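Local coordinates for protein extracellular ligand-binding receptor (Rhodopseudomonas palustris, PDB 3SG0) that probably acts as the periplasmic solute-binding protein of an ABC-type uptake system, capturing aromatic acids such as the benzoyl-formic acid bound here, at residues S96-V101 and Y196-A201; E173-V178 and Y244-V249; L68-E71 and K76-Q79; M34-P39 and L43-S48; E252-I255 and D261-G264. All coordinates share one frame; numbering follows the deposited sequence.

Contact 1 (S96-V101 and Y196-A201); sequences SSLTPV and YARSDA. With 173 (benzoyl-formic acid), chain B.
Arg198 reaches across to Leu98 and Pro100, and most of what it achieves there is a grip on benzoyl-formic acid. CG lies beside the backbone N (chi1 -57°) and the chain then runs extended to NE, delivering the guanidinium edge-on to the ligand. NH2 bonds carboxylate atom O1A at 2.8 Å, while NH1 takes the keto atom O2 over a longer 3.2 Å, and the two hydrogen bonds set the rotation of the group. Leu98 slides past in the opposite direction and lays CD1 over one guanidinium face, its CD2 3.7 Å from Arg198 NH1. Pro100 approaches from the opposite direction, its CD oblique to the guanidinium, 3.7 Å from Arg198 NH2. NH2 also forms a salt bridge with Asp169, which should steady the charged end.

From the other segment, Thr99 holds the same carboxylate twice. With chi1 at -67° its OG1 sits beside its own backbone N, and both point at the ligand: N to O1A at 2.7 Å and almost straight (176°), OG1 to O1B, also 2.7 Å. O1A thus receives a backbone N-H and an arginine N-H. Leu98 is the N-cap of helix 99-111, whose N-terminal end may further favour the negative charge. With Ala121 N as a further donor, the helix start on one lobe and the arginine on the other are part of the interlobe ligand cleft of a periplasmic binding protein.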
# COMPACT_ATOMS: atom_id res chain seq x y z
N SER A 96 9.30 -0.30 -3.40
CA SER A 96 9.53 0.09 -2.03
C SER A 96 8.17 0.20 -1.33
O SER A 96 7.17 -0.40 -1.77
CB SER A 96 10.30 1.41 -2.01
OG SER A 96 10.55 1.87 -0.68
N SER A 97 8.14 0.96 -0.24
CA SER A 97 6.94 1.14 0.58
C SER A 97 6.06 2.27 0.10
O SER A 97 4.86 2.30 0.42
CB SER A 97 7.35 1.47 2.01
OG SER A 97 8.30 0.56 2.54
N LEU A 98 6.66 3.24 -0.59
CA LEU A 98 5.99 4.48 -0.96
C LEU A 98 6.02 4.66 -2.46
O LEU A 98 6.92 4.16 -3.14
CB LEU A 98 6.68 5.70 -0.34
CG LEU A 98 7.12 5.61 1.12
CD1 LEU A 98 7.75 6.93 1.57
CD2 LEU A 98 5.96 5.22 2.02
N THR A 99 5.05 5.40 -2.98
CA THR A 99 4.93 5.61 -4.41
C THR A 99 6.12 6.37 -5.02
O THR A 99 6.70 5.90 -6.00
CB THR A 99 3.58 6.27 -4.76
OG1 THR A 99 2.53 5.35 -4.49
CG2 THR A 99 3.54 6.66 -6.21
N PRO A 100 6.50 7.54 -4.48
CA PRO A 100 7.63 8.25 -5.08
C PRO A 100 8.92 7.42 -5.07
O PRO A 100 9.76 7.53 -5.97
CB PRO A 100 7.79 9.50 -4.19
CG PRO A 100 7.06 9.18 -2.92
CD PRO A 100 5.94 8.27 -3.33
N VAL A 101 9.08 6.61 -4.04
CA VAL A 101 10.28 5.80 -3.89
C VAL A 101 10.26 4.62 -4.86
O VAL A 101 11.31 4.20 -5.37
CB VAL A 101 10.43 5.33 -2.43
CG1 VAL A 101 11.70 4.54 -2.24
CG2 VAL A 101 10.41 6.53 -1.49
N TYR A 196 1.05 19.23 1.01
CA TYR A 196 2.19 19.33 1.91
C TYR A 196 3.16 18.21 1.63
O TYR A 196 2.79 17.20 1.03
CB TYR A 196 1.76 19.35 3.38
CG TYR A 196 1.29 18.06 4.02
CD1 TYR A 196 1.98 17.50 5.09
CD2 TYR A 196 0.10 17.45 3.63
CE1 TYR A 196 1.54 16.36 5.74
CE2 TYR A 196 -0.36 16.30 4.26
CZ TYR A 196 0.36 15.76 5.32
OH TYR A 196 -0.11 14.63 5.95
N ALA A 197 4.40 18.41 2.05
CA ALA A 197 5.43 17.40 1.90
C ALA A 197 5.46 16.51 3.14
O ALA A 197 5.13 16.95 4.24
CB ALA A 197 6.78 18.03 1.66
N ARG A 198 5.84 15.25 2.96
CA ARG A 198 5.66 14.25 4.01
C ARG A 198 6.31 14.62 5.34
O ARG A 198 5.76 14.32 6.41
CB ARG A 198 6.11 12.86 3.56
CG ARG A 198 5.42 12.36 2.30
CD ARG A 198 5.44 10.82 2.19
NE ARG A 198 4.84 10.41 0.93
CZ ARG A 198 4.21 9.26 0.70
NH1 ARG A 198 4.07 8.34 1.66
NH2 ARG A 198 3.70 9.04 -0.50
N SER A 199 7.47 15.27 5.30
CA SER A 199 8.18 15.60 6.54
C SER A 199 7.87 16.99 7.11
O SER A 199 8.47 17.39 8.10
CB SER A 199 9.69 15.44 6.39
OG SER A 199 10.03 14.08 6.20
N ASP A 200 6.95 17.73 6.50
CA ASP A 200 6.69 19.09 6.95
C ASP A 200 6.31 19.15 8.43
O ASP A 200 5.55 18.32 8.92
CB ASP A 200 5.58 19.75 6.13
CG ASP A 200 6.04 20.17 4.74
OD1 ASP A 200 7.25 20.12 4.45
OD2 ASP A 200 5.16 20.58 3.96
N ALA A 201 6.80 20.18 9.11
CA ALA A 201 6.49 20.39 10.53
C ALA A 201 5.11 21.02 10.78
O ALA A 201 4.53 20.86 11.85
CB ALA A 201 7.57 21.24 11.18
O1B 173 B . 2.04 4.59 -1.96
C1 173 B . 2.37 5.34 -1.08
O1A 173 B . 3.21 6.44 -1.29
C2 173 B . 1.71 5.28 0.27
O2 173 B . 1.83 6.18 1.05
C1G 173 B . 0.95 4.04 0.60
C2D 173 B . 1.58 2.68 0.29
C2E 173 B . 0.82 1.41 0.60
C3 173 B . -0.58 1.50 1.20
C1E 173 B . -1.20 2.89 1.49
C1D 173 B . -0.44 4.16 1.21

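Contact 2 (E173-V178 and Y244-V249); sequences EGYYKV and YQTHGV. With 173 (benzoyl-formic acid), chain B.
The phenyl end of the benzoyl-formic acid pocket is walled by the loop 244-249, and Tyr175 of helix 170-186 supports that loop from behind. Thr246 CG2 stands over the centre of the Tyr175 ring, 3.7 Å from the centroid and 10° off the normal, a CH-pi contact. Threonine chi1 of 68° puts OG1 between N and C, which leaves CG2 anti to the carbonyl carbon and over the ring; OG1 accepts from Gly248 N at 3.2 Å, closing an ST turn, and Tyr171 OH also bonds it.

Beyond the ring, Tyr175 OH approaches the imidazole of His247 obliquely. A water joins the two residues, donating to Tyr175 OH at 2.8 Å and accepting from His247 N at 2.9 Å. Asp143 OD1 bonds both Tyr175 OH and His247 NE2, and Glu270 takes ND1, so both nitrogens are held and the ring's rotation is set. One face of it is thereby presented to the ligand, with CD2 3.6 Å from C1E. Gly248 CA comes equally close to C1D, 3.6 Å away. This histidine face and glycine backbone form part of the aromatic end of the ligand pocket, on the second lobe of a periplasmic binding protein.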
# COMPACT_ATOMS: atom_id res chain seq x y z
N GLU A 173 -1.61 13.04 -5.25
CA GLU A 173 -2.25 13.52 -6.47
C GLU A 173 -3.14 12.48 -7.14
O GLU A 173 -4.09 12.84 -7.84
CB GLU A 173 -1.21 14.09 -7.44
CG GLU A 173 -0.62 15.41 -6.97
CD GLU A 173 -1.67 16.50 -6.86
OE1 GLU A 173 -2.17 16.96 -7.90
OE2 GLU A 173 -2.01 16.90 -5.73
N GLY A 174 -2.87 11.20 -6.92
CA GLY A 174 -3.75 10.17 -7.42
C GLY A 174 -5.13 10.24 -6.80
O GLY A 174 -6.13 9.97 -7.46
N TYR A 175 -5.20 10.61 -5.52
CA TYR A 175 -6.48 10.84 -4.86
C TYR A 175 -7.15 12.10 -5.38
O TYR A 175 -8.32 12.09 -5.75
CB TYR A 175 -6.35 10.86 -3.32
CG TYR A 175 -6.34 9.46 -2.80
CD1 TYR A 175 -7.53 8.79 -2.55
CD2 TYR A 175 -5.15 8.77 -2.63
CE1 TYR A 175 -7.53 7.46 -2.14
CE2 TYR A 175 -5.14 7.45 -2.21
CZ TYR A 175 -6.34 6.80 -1.96
OH TYR A 175 -6.34 5.48 -1.58
N TYR A 176 -6.40 13.20 -5.42
CA TYR A 176 -7.00 14.45 -5.86
C TYR A 176 -7.59 14.32 -7.26
O TYR A 176 -8.72 14.76 -7.52
CB TYR A 176 -5.99 15.59 -5.84
CG TYR A 176 -6.65 16.88 -6.26
CD1 TYR A 176 -7.42 17.60 -5.37
CD2 TYR A 176 -6.56 17.33 -7.57
CE1 TYR A 176 -8.05 18.77 -5.75
CE2 TYR A 176 -7.19 18.50 -7.97
CZ TYR A 176 -7.93 19.21 -7.05
OH TYR A 176 -8.56 20.37 -7.43
N LYS A 177 -6.83 13.74 -8.18
CA LYS A 177 -7.30 13.72 -9.56
C LYS A 177 -8.59 12.91 -9.72
O LYS A 177 -9.49 13.31 -10.47
CB LYS A 177 -6.20 13.26 -10.52
CG LYS A 177 -5.98 11.77 -10.63
CD LYS A 177 -5.05 11.48 -11.80
CE LYS A 177 -4.66 10.02 -11.89
NZ LYS A 177 -3.58 9.79 -12.90
N VAL A 178 -8.68 11.78 -9.03
CA VAL A 178 -9.88 10.95 -9.14
C VAL A 178 -11.08 11.60 -8.45
O VAL A 178 -12.19 11.61 -9.01
CB VAL A 178 -9.63 9.53 -8.61
CG1 VAL A 178 -10.92 8.72 -8.58
CG2 VAL A 178 -8.58 8.85 -9.48
N TYR A 244 -12.13 12.58 6.26
CA TYR A 244 -11.88 11.34 5.56
C TYR A 244 -10.40 11.21 5.28
O TYR A 244 -9.73 12.21 5.00
CB TYR A 244 -12.68 11.32 4.26
CG TYR A 244 -14.15 11.39 4.56
CD1 TYR A 244 -14.83 10.27 4.98
CD2 TYR A 244 -14.84 12.59 4.50
CE1 TYR A 244 -16.17 10.32 5.30
CE2 TYR A 244 -16.19 12.65 4.81
CZ TYR A 244 -16.84 11.52 5.22
OH TYR A 244 -18.18 11.57 5.54
N GLN A 245 -9.88 10.00 5.40
CA GLN A 245 -8.48 9.73 5.11
C GLN A 245 -8.41 8.63 4.06
O GLN A 245 -9.39 8.39 3.34
CB GLN A 245 -7.71 9.38 6.39
CG GLN A 245 -7.58 10.55 7.38
CD GLN A 245 -6.17 11.13 7.46
OE1 GLN A 245 -5.33 10.92 6.59
NE2 GLN A 245 -5.90 11.86 8.54
N THR A 246 -7.26 7.98 3.96
CA THR A 246 -7.00 6.92 2.99
C THR A 246 -6.39 5.72 3.71
O THR A 246 -6.03 5.80 4.88
CB THR A 246 -5.98 7.35 1.93
OG1 THR A 246 -4.69 7.50 2.54
CG2 THR A 246 -6.40 8.64 1.24
N HIS A 247 -6.24 4.62 2.98
CA HIS A 247 -5.64 3.42 3.55
C HIS A 247 -4.18 3.58 3.96
O HIS A 247 -3.60 2.67 4.55
CB HIS A 247 -5.85 2.19 2.65
CG HIS A 247 -5.26 2.32 1.27
ND1 HIS A 247 -5.32 1.29 0.36
CD2 HIS A 247 -4.62 3.34 0.64
CE1 HIS A 247 -4.75 1.66 -0.76
NE2 HIS A 247 -4.32 2.91 -0.62
N GLY A 248 -3.57 4.73 3.64
CA GLY A 248 -2.26 5.06 4.18
C GLY A 248 -2.27 5.21 5.70
O GLY A 248 -1.19 5.20 6.31
N VAL A 249 -3.44 5.34 6.31
CA VAL A 249 -3.50 5.54 7.76
C VAL A 249 -3.85 4.27 8.54
O VAL A 249 -4.00 4.32 9.75
CB VAL A 249 -4.49 6.67 8.16
CG1 VAL A 249 -4.25 7.92 7.31
CG2 VAL A 249 -5.95 6.21 8.08
O1B 173 B . 2.04 4.59 -1.96
C1 173 B . 2.37 5.34 -1.08
O1A 173 B . 3.21 6.44 -1.29
C2 173 B . 1.71 5.28 0.27
O2 173 B . 1.83 6.18 1.05
C1G 173 B . 0.95 4.04 0.60
C2D 173 B . 1.58 2.68 0.29
C2E 173 B . 0.82 1.41 0.60
C3 173 B . -0.58 1.50 1.20
C1E 173 B . -1.20 2.89 1.49
C1D 173 B . -0.44 4.16 1.21
O HOH W 1 -7.96 4.99 0.63

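Contact 3 (L68-E71 and K76-Q79); sequences LDDE and KAAQ
Lys76 leaves helix 74-86 with CG anti to its backbone N (chi1 -169°), runs straight through CD and CE, and bends only at its last torsion, 66°. That course lays its methylenes along the turn of 69-71: CB rests 3.5 Å from Asp70 O, and CE lies 3.3 Å from Asp69 O. Glu71 crosses the same chain obliquely, its carboxylate carbon CD 3.6 Å from Lys76 CD. The charged ends do not pair; Glu71 OE2 stays 4.4 Å from Lys76 NZ, beyond a salt bridge, so the attraction is probably modest beside the aliphatic contact.

Asp70 takes a different rotamer. The backbone places its CB against the helix, 3.6 Å from Ala77 CA and 3.7 Å from Ala77 CB. CG sits between the backbone N and the carbonyl carbon (chi1 55°), which turns the carboxylate to its partners: OD2 bonds Ser96 OG and Thr33 OG1, while OD1 takes Ser35 OG and Ser72 N. An Asx turn shapes the backbone, with Glu71 N donating to Asp69 OD1 at 2.8 Å from above the carboxylate plane; Asp69 OD2 in turn bonds Ser37 OG.

The contact therefore folds the end of strand 61-69 onto the first turn of helix 74-86. Strand 28-34 runs alongside through Leu68, and Val101 of helix 99-111 touches both Asp70 and Ala77.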
# COMPACT_ATOMS: atom_id res chain seq x y z
N LEU A 68 16.95 -4.23 2.60
CA LEU A 68 17.68 -2.97 2.72
C LEU A 68 16.72 -1.83 2.99
O LEU A 68 15.63 -1.77 2.41
CB LEU A 68 18.46 -2.68 1.44
CG LEU A 68 19.56 -3.66 1.06
CD1 LEU A 68 20.08 -3.40 -0.35
CD2 LEU A 68 20.69 -3.61 2.08
N ASP A 69 17.12 -0.91 3.85
CA ASP A 69 16.36 0.30 4.12
C ASP A 69 16.68 1.33 3.05
O ASP A 69 17.85 1.59 2.75
CB ASP A 69 16.77 0.82 5.50
CG ASP A 69 16.01 2.06 5.95
OD1 ASP A 69 14.99 2.44 5.34
OD2 ASP A 69 16.46 2.65 6.96
N ASP A 70 15.65 1.93 2.45
CA ASP A 70 15.86 3.02 1.50
C ASP A 70 15.57 4.40 2.08
O ASP A 70 15.65 5.40 1.37
CB ASP A 70 15.07 2.82 0.20
CG ASP A 70 13.59 2.61 0.43
OD1 ASP A 70 12.97 3.38 1.19
OD2 ASP A 70 13.05 1.66 -0.19
N GLU A 71 15.24 4.47 3.37
CA GLU A 71 15.14 5.75 4.07
C GLU A 71 14.03 6.63 3.51
O GLU A 71 14.04 7.84 3.72
CB GLU A 71 16.49 6.49 4.08
CG GLU A 71 17.55 5.68 4.79
CD GLU A 71 18.89 6.36 4.89
OE1 GLU A 71 19.05 7.52 4.44
OE2 GLU A 71 19.81 5.71 5.45
N LYS A 76 18.11 6.40 -2.89
CA LYS A 76 18.62 5.26 -2.15
C LYS A 76 17.94 3.96 -2.55
O LYS A 76 18.57 2.92 -2.60
CB LYS A 76 18.50 5.48 -0.64
CG LYS A 76 19.27 4.45 0.17
CD LYS A 76 19.41 4.83 1.64
CE LYS A 76 20.27 3.83 2.40
NZ LYS A 76 21.70 3.84 1.95
N ALA A 77 16.64 4.01 -2.82
CA ALA A 77 15.94 2.82 -3.27
C ALA A 77 16.51 2.32 -4.59
O ALA A 77 16.68 1.13 -4.79
CB ALA A 77 14.44 3.07 -3.39
N ALA A 78 16.79 3.25 -5.51
CA ALA A 78 17.38 2.87 -6.79
C ALA A 78 18.76 2.24 -6.60
O ALA A 78 19.09 1.25 -7.25
CB ALA A 78 17.43 4.07 -7.74
N GLN A 79 19.55 2.82 -5.70
CA GLN A 79 20.85 2.24 -5.36
C GLN A 79 20.70 0.83 -4.78
O GLN A 79 21.41 -0.09 -5.16
CB GLN A 79 21.60 3.14 -4.39
CG GLN A 79 22.02 4.46 -5.01
CD GLN A 79 22.51 5.48 -3.99
OE1 GLN A 79 22.30 5.32 -2.79
NE2 GLN A 79 23.15 6.54 -4.47

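Contact 4 (M34-P39 and L43-S48); sequences MSASGP and LGQPQS
Gln45 and the selenomethionine Met34 clasp the junction between loop 34-39 and helix 41-50 at separate points. Gln45 points its amide back at the loop: bent at chi2 (-74°), it brings NE2 to Ala36 O in a 2.9 Å hydrogen bond. The oxygen lies in the amide plane of Gln45, whereas the donor is tilted 33° from the carbonyl plane of Ala36. CG of the same side chain is 3.1 Å from that oxygen, and NE2 also comes 3.4 Å from the Ala36 methyl.

Met34 folds along the helix backbone. Its chain is bent twice, at chi2 and chi3, and ends with methyl CE 3.7 Å from Gln47 C, beside the Ser48 amide, while CG lies 3.7 Å from Gly44 O. Gln47 is extended beyond CG, which brings OE1 3.7 Å from Met34 CB. The polar end of Gln47 is engaged further on, OE1 with Ser97 OG and NE2 with Phe307 O.

Between the two side chains the backbones themselves meet. Gly44 has no side chain to intervene, and its CA makes a C-H···O contact of 3.2 Å with Ser35 O. Ser35 is the centre of an inverse gamma turn, closed by a weak bond from Ala36 N to Met34 O, and it sends OG to Asp70.

Leu43, at the start of this helical segment, touches the ligand. This is the first strand-loop-helix connection of an alpha/beta lobe, at the carboxyl end of strand 28-34, where the loop leads into helix 41-50 and borders the ligand cleft of a periplasmic binding protein.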
# COMPACT_ATOMS: atom_id res chain seq x y z
N MSE A 34 12.79 -1.26 1.46
CA MSE A 34 11.62 -0.72 2.15
C MSE A 34 12.00 0.54 2.90
O MSE A 34 13.18 0.76 3.22
CB MSE A 34 11.03 -1.74 3.13
CG MSE A 34 11.97 -2.13 4.26
SE MSE A 34 13.06 -3.73 3.91
CE MSE A 34 11.62 -5.03 4.11
N SER A 35 11.00 1.37 3.16
CA SER A 35 11.23 2.65 3.81
C SER A 35 11.14 2.50 5.33
O SER A 35 10.18 2.89 5.96
CB SER A 35 10.22 3.69 3.31
OG SER A 35 10.24 3.78 1.88
N ALA A 36 12.16 1.87 5.90
CA ALA A 36 12.18 1.56 7.32
C ALA A 36 12.52 2.77 8.19
O ALA A 36 12.31 2.73 9.40
CB ALA A 36 13.13 0.40 7.61
N SER A 37 13.03 3.82 7.58
CA SER A 37 13.26 5.09 8.26
C SER A 37 12.79 6.20 7.31
O SER A 37 12.42 5.93 6.16
CB SER A 37 14.73 5.27 8.64
OG SER A 37 15.58 5.14 7.51
N GLY A 38 12.76 7.44 7.80
CA GLY A 38 12.18 8.53 7.05
C GLY A 38 10.68 8.60 7.27
O GLY A 38 10.14 7.87 8.09
N PRO A 39 9.99 9.46 6.51
CA PRO A 39 8.55 9.63 6.75
C PRO A 39 7.70 8.41 6.37
O PRO A 39 6.51 8.37 6.69
CB PRO A 39 8.18 10.84 5.89
CG PRO A 39 9.25 10.91 4.85
CD PRO A 39 10.51 10.44 5.54
N LEU A 43 5.26 2.49 7.50
CA LEU A 43 5.00 1.50 6.47
C LEU A 43 6.16 0.52 6.36
O LEU A 43 5.97 -0.70 6.34
CB LEU A 43 4.71 2.16 5.11
CG LEU A 43 3.47 3.06 5.03
CD1 LEU A 43 3.73 4.47 5.57
CD2 LEU A 43 2.94 3.14 3.60
N GLY A 44 7.39 1.03 6.29
CA GLY A 44 8.53 0.17 6.07
C GLY A 44 9.03 -0.61 7.27
O GLY A 44 9.58 -1.71 7.10
N GLN A 45 8.86 -0.09 8.47
CA GLN A 45 9.29 -0.84 9.65
C GLN A 45 8.51 -2.16 9.81
O GLN A 45 9.11 -3.19 10.06
CB GLN A 45 9.24 0.01 10.91
CG GLN A 45 10.46 0.86 11.10
CD GLN A 45 11.67 0.05 11.52
OE1 GLN A 45 11.56 -0.89 12.32
NE2 GLN A 45 12.83 0.40 10.99
N PRO A 46 7.18 -2.12 9.66
CA PRO A 46 6.42 -3.38 9.70
C PRO A 46 6.91 -4.38 8.65
O PRO A 46 6.95 -5.58 8.90
CB PRO A 46 4.99 -2.92 9.40
CG PRO A 46 4.94 -1.55 10.01
CD PRO A 46 6.28 -0.95 9.69
N GLN A 47 7.27 -3.88 7.48
CA GLN A 47 7.79 -4.72 6.41
C GLN A 47 9.13 -5.33 6.81
O GLN A 47 9.36 -6.52 6.65
CB GLN A 47 7.85 -3.93 5.10
CG GLN A 47 6.44 -3.60 4.63
CD GLN A 47 6.34 -2.41 3.71
OE1 GLN A 47 7.34 -1.80 3.32
NE2 GLN A 47 5.11 -2.08 3.35
N SER A 48 10.01 -4.52 7.40
CA SER A 48 11.30 -5.01 7.87
C SER A 48 11.12 -6.14 8.87
O SER A 48 11.86 -7.13 8.85
CB SER A 48 12.08 -3.86 8.51
OG SER A 48 13.37 -4.28 8.89

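Contact 5 (E252-I255 and D261-G264); sequences EEFI and DVEG
Phe254 and Val262 supply the heart of this small apolar contact, crossing at a slant. The far end of the phenyl ring does the touching: CZ lies 3.5 Å from Val262 CG1, and CE2 lies 3.6 Å from Val262 CB. The methyl CG1 sits obliquely to the ring. CG2, the second branch of the valine, lies beside the same ring atom, 3.9 Å from Phe254 CE2, and reaches the backbone oxygens as well, 4.0 Å from Phe254 O and 4.2 Å from Ile255 O.

Torsions explain the reach. Phe254 has CG anti to its backbone N (chi1 173°), which throws the ring off the helix toward the following loop. Val262 meets it with CB aimed at the helix.

A second shell closes round the pair. Gln231 of helix 228-236 touches both side chains, Val228 packs on the ring as well, and Ile377 of strand 373-378 lies against Phe254 and Ile255. The loop residues flanking Val262 are tied down by polar groups: Asp261 makes a salt bridge with Lys232, Glu263 OE2 accepts from Asp379 N, and Gly264 shares a backbone hydrogen bond with Ile377.

The result is a helix folded back on its own exit loop, just before strand 266-269. It is the alpha-to-beta connection of an alpha/beta lobe, and the apolar cluster is shared with helix 228-236 and strand 373-378.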
# COMPACT_ATOMS: atom_id res chain seq x y z
N GLU A 252 -2.26 0.92 13.46
CA GLU A 252 -2.57 1.29 14.83
C GLU A 252 -1.67 2.43 15.34
O GLU A 252 -2.03 3.12 16.29
CB GLU A 252 -2.53 0.07 15.75
CG GLU A 252 -3.76 -0.83 15.63
CD GLU A 252 -3.86 -1.59 14.31
OE1 GLU A 252 -2.81 -1.86 13.68
OE2 GLU A 252 -4.99 -1.93 13.92
N GLU A 253 -0.52 2.65 14.71
CA GLU A 253 0.33 3.79 15.09
C GLU A 253 -0.37 5.12 14.85
O GLU A 253 -0.16 6.09 15.58
CB GLU A 253 1.65 3.78 14.33
CG GLU A 253 2.53 2.59 14.62
CD GLU A 253 3.88 2.67 13.92
OE1 GLU A 253 4.46 3.77 13.90
OE2 GLU A 253 4.34 1.64 13.39
N PHE A 254 -1.18 5.18 13.80
CA PHE A 254 -1.95 6.37 13.48
C PHE A 254 -3.02 6.61 14.54
O PHE A 254 -3.25 7.75 14.97
CB PHE A 254 -2.57 6.22 12.09
CG PHE A 254 -3.53 7.32 11.71
CD1 PHE A 254 -3.08 8.48 11.09
CD2 PHE A 254 -4.88 7.19 11.95
CE1 PHE A 254 -3.97 9.48 10.74
CE2 PHE A 254 -5.77 8.18 11.59
CZ PHE A 254 -5.31 9.33 10.98
N ILE A 255 -3.68 5.54 14.98
CA ILE A 255 -4.69 5.65 16.02
C ILE A 255 -4.06 6.14 17.32
O ILE A 255 -4.60 7.03 17.98
CB ILE A 255 -5.42 4.31 16.26
CG1 ILE A 255 -6.23 3.91 15.02
CG2 ILE A 255 -6.32 4.39 17.50
CD1 ILE A 255 -6.93 2.57 15.14
N ASP A 261 -8.49 13.02 18.26
CA ASP A 261 -8.62 13.81 17.03
C ASP A 261 -8.88 12.97 15.78
O ASP A 261 -9.44 13.48 14.80
CB ASP A 261 -7.39 14.69 16.82
CG ASP A 261 -7.25 15.78 17.86
OD1 ASP A 261 -8.28 16.30 18.34
OD2 ASP A 261 -6.10 16.11 18.22
N VAL A 262 -8.49 11.70 15.80
CA VAL A 262 -8.72 10.84 14.64
C VAL A 262 -9.89 9.88 14.82
O VAL A 262 -10.26 9.16 13.89
CB VAL A 262 -7.45 10.08 14.19
CG1 VAL A 262 -6.34 11.07 13.87
CG2 VAL A 262 -7.01 9.05 15.23
N GLU A 263 -10.49 9.87 16.01
CA GLU A 263 -11.70 9.10 16.23
C GLU A 263 -12.74 9.51 15.18
O GLU A 263 -12.93 10.70 14.91
CB GLU A 263 -12.23 9.33 17.65
CG GLU A 263 -13.52 8.60 17.98
CD GLU A 263 -13.32 7.11 18.18
OE1 GLU A 263 -12.15 6.65 18.21
OE2 GLU A 263 -14.34 6.39 18.32
N GLY A 264 -13.40 8.52 14.59
CA GLY A 264 -14.42 8.79 13.59
C GLY A 264 -13.91 8.93 12.17
O GLY A 264 -14.72 9.03 11.25

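Overall arrangement
Contacts 4 and 3 come first along the chain, leading from strand 28-34 into helix 41-50 and from strand 61-69 into helix 74-86. Both leave strands of the mixed six-stranded sheet and touch, their centres 11 Å apart. Contact 1 spans the cleft and touches both, through Ser96 with Asp70 and Ser97 with Ser35 and Gln47. Its segments alternate with those of contact 2, which joins helix 170-186 to the loop after strand 242-244 of the four-stranded sheet; their centres lie 13 Å apart and both meet the ligand. Contact 5, last along the chain, touches contact 2 (centres 16 Å apart), its centre 29 Å from that of contact 3. The ligand thus sits where two lobes face each other.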